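Local coordinates for protein MAR1 Ribonuclease (Caenorhabditis elegans, PDB 2B34) that is probably a hydrolase of the isochorismatase family, possibly acting as a ribonuclease, at residues Glu58-Gly63 with Asp83-Ser88. Residues are numbered along the deposited sequence; the frame is centred on the assembly and turned at random.
Sequences EQYPKG and DKTKFS
Lys84 NZ is gripped from several sides at the C-terminal end of the parallel sheet of this alpha/beta, isochorismatase-family fold, where strand 81-84 ends beside strand 54-59. Lys84 NZ donates to Lys86 O at 3.1 Å, in the carbonyl plane, and to Phe87 O from well above the plane of that second carbonyl; it also forms a salt bridge with Asp21. The Lys84 side chain touches Cys114 of helix 114-124 as well, a setting consistent with the active-site region of this family. The Gln59 side-chain amide lies against the same nitrogen: its modelled NE2 is 2.9 Å from Lys84 NZ, but the amide is probably turned over, so its atoms cannot be assigned with confidence. The Gln59 and Lys84 side chains cross at about a right angle, and a bend at chi4 (64°) turns Lys84 NZ to this place. An alanine in place of Lys84 would probably leave Asp21 without this salt-bridge partner and the carbonyls of Lys86 and Phe87 without this donor. Beneath these side chains the parallel register is fixed by Lys84 N to Glu58 O (3.0 Å, bent to 138° at the hydrogen) and by Tyr60 N to Lys84 O (2.9 Å, nearly straight at 174°). Thr85 extends the contact to the second subunit, its OG1 bonding Asp173 of that chain. On the sheet face bearing Glu58 and Asp83, the Pro61 ring crosses the Asp83 side chain at about a right angle, with Pro61 CD 3.8 Å from Asp83 CB.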
loop_
_atom_site.group_PDB
_atom_site.type_symbol
_atom_site.label_atom_id
_atom_site.label_comp_id
_atom_site.label_asym_id
_atom_site.label_seq_id
_atom_site.Cartn_x
_atom_site.Cartn_y
_atom_site.Cartn_z
ATOM N N GLU A 58 -28.224 0.397 13.893
ATOM C CA GLU A 58 -27.826 0.928 15.191
ATOM C C GLU A 58 -27.418 -0.225 16.109
ATOM O O GLU A 58 -28.176 -1.180 16.296
ATOM C CB GLU A 58 -28.959 1.751 15.815
ATOM C CG GLU A 58 -29.470 2.875 14.917
ATOM C CD GLU A 58 -30.598 3.683 15.533
ATOM O OE1 GLU A 58 -31.287 3.169 16.435
ATOM O OE2 GLU A 58 -30.795 4.842 15.101
ATOM N N GLN A 59 -26.206 -0.136 16.651
ATOM C CA GLN A 59 -25.681 -1.131 17.583
ATOM C C GLN A 59 -26.224 -0.868 18.978
ATOM O O GLN A 59 -26.083 0.239 19.498
ATOM C CB GLN A 59 -24.146 -1.098 17.601
ATOM C CG GLN A 59 -23.475 -1.989 18.667
ATOM C CD GLN A 59 -23.397 -3.462 18.282
ATOM O OE1 GLN A 59 -23.130 -4.318 19.128
ATOM N NE2 GLN A 59 -23.612 -3.761 17.010
ATOM N N TYR A 60 -26.846 -1.889 19.565
ATOM C CA TYR A 60 -27.389 -1.831 20.927
ATOM C C TYR A 60 -27.854 -0.420 21.332
ATOM O O TYR A 60 -27.295 0.176 22.256
ATOM C CB TYR A 60 -26.360 -2.390 21.925
ATOM C CG TYR A 60 -26.886 -2.628 23.330
ATOM C CD1 TYR A 60 -27.910 -3.546 23.573
ATOM C CD2 TYR A 60 -26.343 -1.946 24.420
ATOM C CE1 TYR A 60 -28.389 -3.762 24.866
ATOM C CE2 TYR A 60 -26.811 -2.159 25.711
ATOM C CZ TYR A 60 -27.830 -3.064 25.927
ATOM O OH TYR A 60 -28.291 -3.270 27.208
ATOM N N PRO A 61 -28.881 0.119 20.638
ATOM C CA PRO A 61 -29.312 1.499 20.890
ATOM C C PRO A 61 -29.799 1.791 22.321
ATOM O O PRO A 61 -29.949 2.955 22.685
ATOM C CB PRO A 61 -30.435 1.717 19.867
ATOM C CG PRO A 61 -30.880 0.364 19.478
ATOM C CD PRO A 61 -29.680 -0.513 19.570
ATOM N N LYS A 62 -30.030 0.749 23.120
ATOM C CA LYS A 62 -30.379 0.914 24.533
ATOM C C LYS A 62 -29.220 1.524 25.328
ATOM O O LYS A 62 -29.433 2.344 26.224
ATOM C CB LYS A 62 -30.798 -0.428 25.140
ATOM C CG LYS A 62 -31.335 -0.330 26.563
ATOM C CD LYS A 62 -31.787 -1.676 27.093
ATOM C CE LYS A 62 -32.214 -1.572 28.558
ATOM N NZ LYS A 62 -31.085 -1.131 29.440
ATOM N N GLY A 63 -27.998 1.124 24.994
ATOM C CA GLY A 63 -26.812 1.649 25.662
ATOM C C GLY A 63 -26.085 2.719 24.870
ATOM O O GLY A 63 -25.441 3.595 25.448
ATOM N N ASP A 83 -31.915 -2.394 14.468
ATOM C CA ASP A 83 -31.024 -2.572 15.610
ATOM C C ASP A 83 -30.333 -3.935 15.544
ATOM O O ASP A 83 -30.838 -4.868 14.915
ATOM C CB ASP A 83 -31.768 -2.384 16.940
ATOM C CG ASP A 83 -32.820 -3.453 17.187
ATOM O OD1 ASP A 83 -33.746 -3.597 16.363
ATOM O OD2 ASP A 83 -32.724 -4.141 18.226
ATOM N N LYS A 84 -29.175 -4.038 16.187
ATOM C CA LYS A 84 -28.382 -5.264 16.174
ATOM C C LYS A 84 -27.395 -5.304 17.335
ATOM O O LYS A 84 -27.068 -4.268 17.925
ATOM C CB LYS A 84 -27.627 -5.416 14.840
ATOM C CG LYS A 84 -26.664 -4.268 14.510
ATOM C CD LYS A 84 -25.785 -4.604 13.312
ATOM C CE LYS A 84 -24.753 -3.509 13.023
ATOM N NZ LYS A 84 -23.761 -3.332 14.123
ATOM N N THR A 85 -26.924 -6.509 17.645
ATOM C CA THR A 85 -25.835 -6.714 18.595
ATOM C C THR A 85 -24.620 -7.307 17.885
ATOM O O THR A 85 -23.483 -7.123 18.325
ATOM C CB THR A 85 -26.256 -7.627 19.758
ATOM O OG1 THR A 85 -26.947 -8.771 19.238
ATOM C CG2 THR A 85 -27.170 -6.878 20.727
ATOM N N LYS A 86 -24.874 -8.023 16.788
ATOM C CA LYS A 86 -23.824 -8.473 15.879
ATOM C C LYS A 86 -23.134 -7.259 15.270
ATOM O O LYS A 86 -23.784 -6.261 14.979
ATOM C CB LYS A 86 -24.422 -9.330 14.763
ATOM C CG LYS A 86 -24.218 -10.832 14.926
ATOM C CD LYS A 86 -24.569 -11.586 13.629
ATOM C CE LYS A 86 -23.805 -11.047 12.406
ATOM N NZ LYS A 86 -22.366 -11.451 12.376
ATOM N N PHE A 87 -21.822 -7.340 15.078
ATOM C CA PHE A 87 -21.070 -6.186 14.582
ATOM C C PHE A 87 -21.340 -5.908 13.106
ATOM O O PHE A 87 -21.394 -4.748 12.689
ATOM C CB PHE A 87 -19.572 -6.330 14.875
ATOM C CG PHE A 87 -19.241 -6.355 16.352
ATOM C CD1 PHE A 87 -19.974 -5.594 17.262
ATOM C CD2 PHE A 87 -18.188 -7.129 16.828
ATOM C CE1 PHE A 87 -19.670 -5.613 18.621
ATOM C CE2 PHE A 87 -17.876 -7.151 18.186
ATOM C CZ PHE A 87 -18.620 -6.391 19.082
ATOM N N SER A 88 -21.543 -6.968 12.329
ATOM C CA SER A 88 -21.854 -6.816 10.909
ATOM C C SER A 88 -23.277 -6.317 10.655
ATOM O O SER A 88 -24.222 -6.739 11.323
ATOM C CB SER A 88 -21.638 -8.130 10.164
ATOM O OG SER A 88 -22.032 -7.993 8.809
#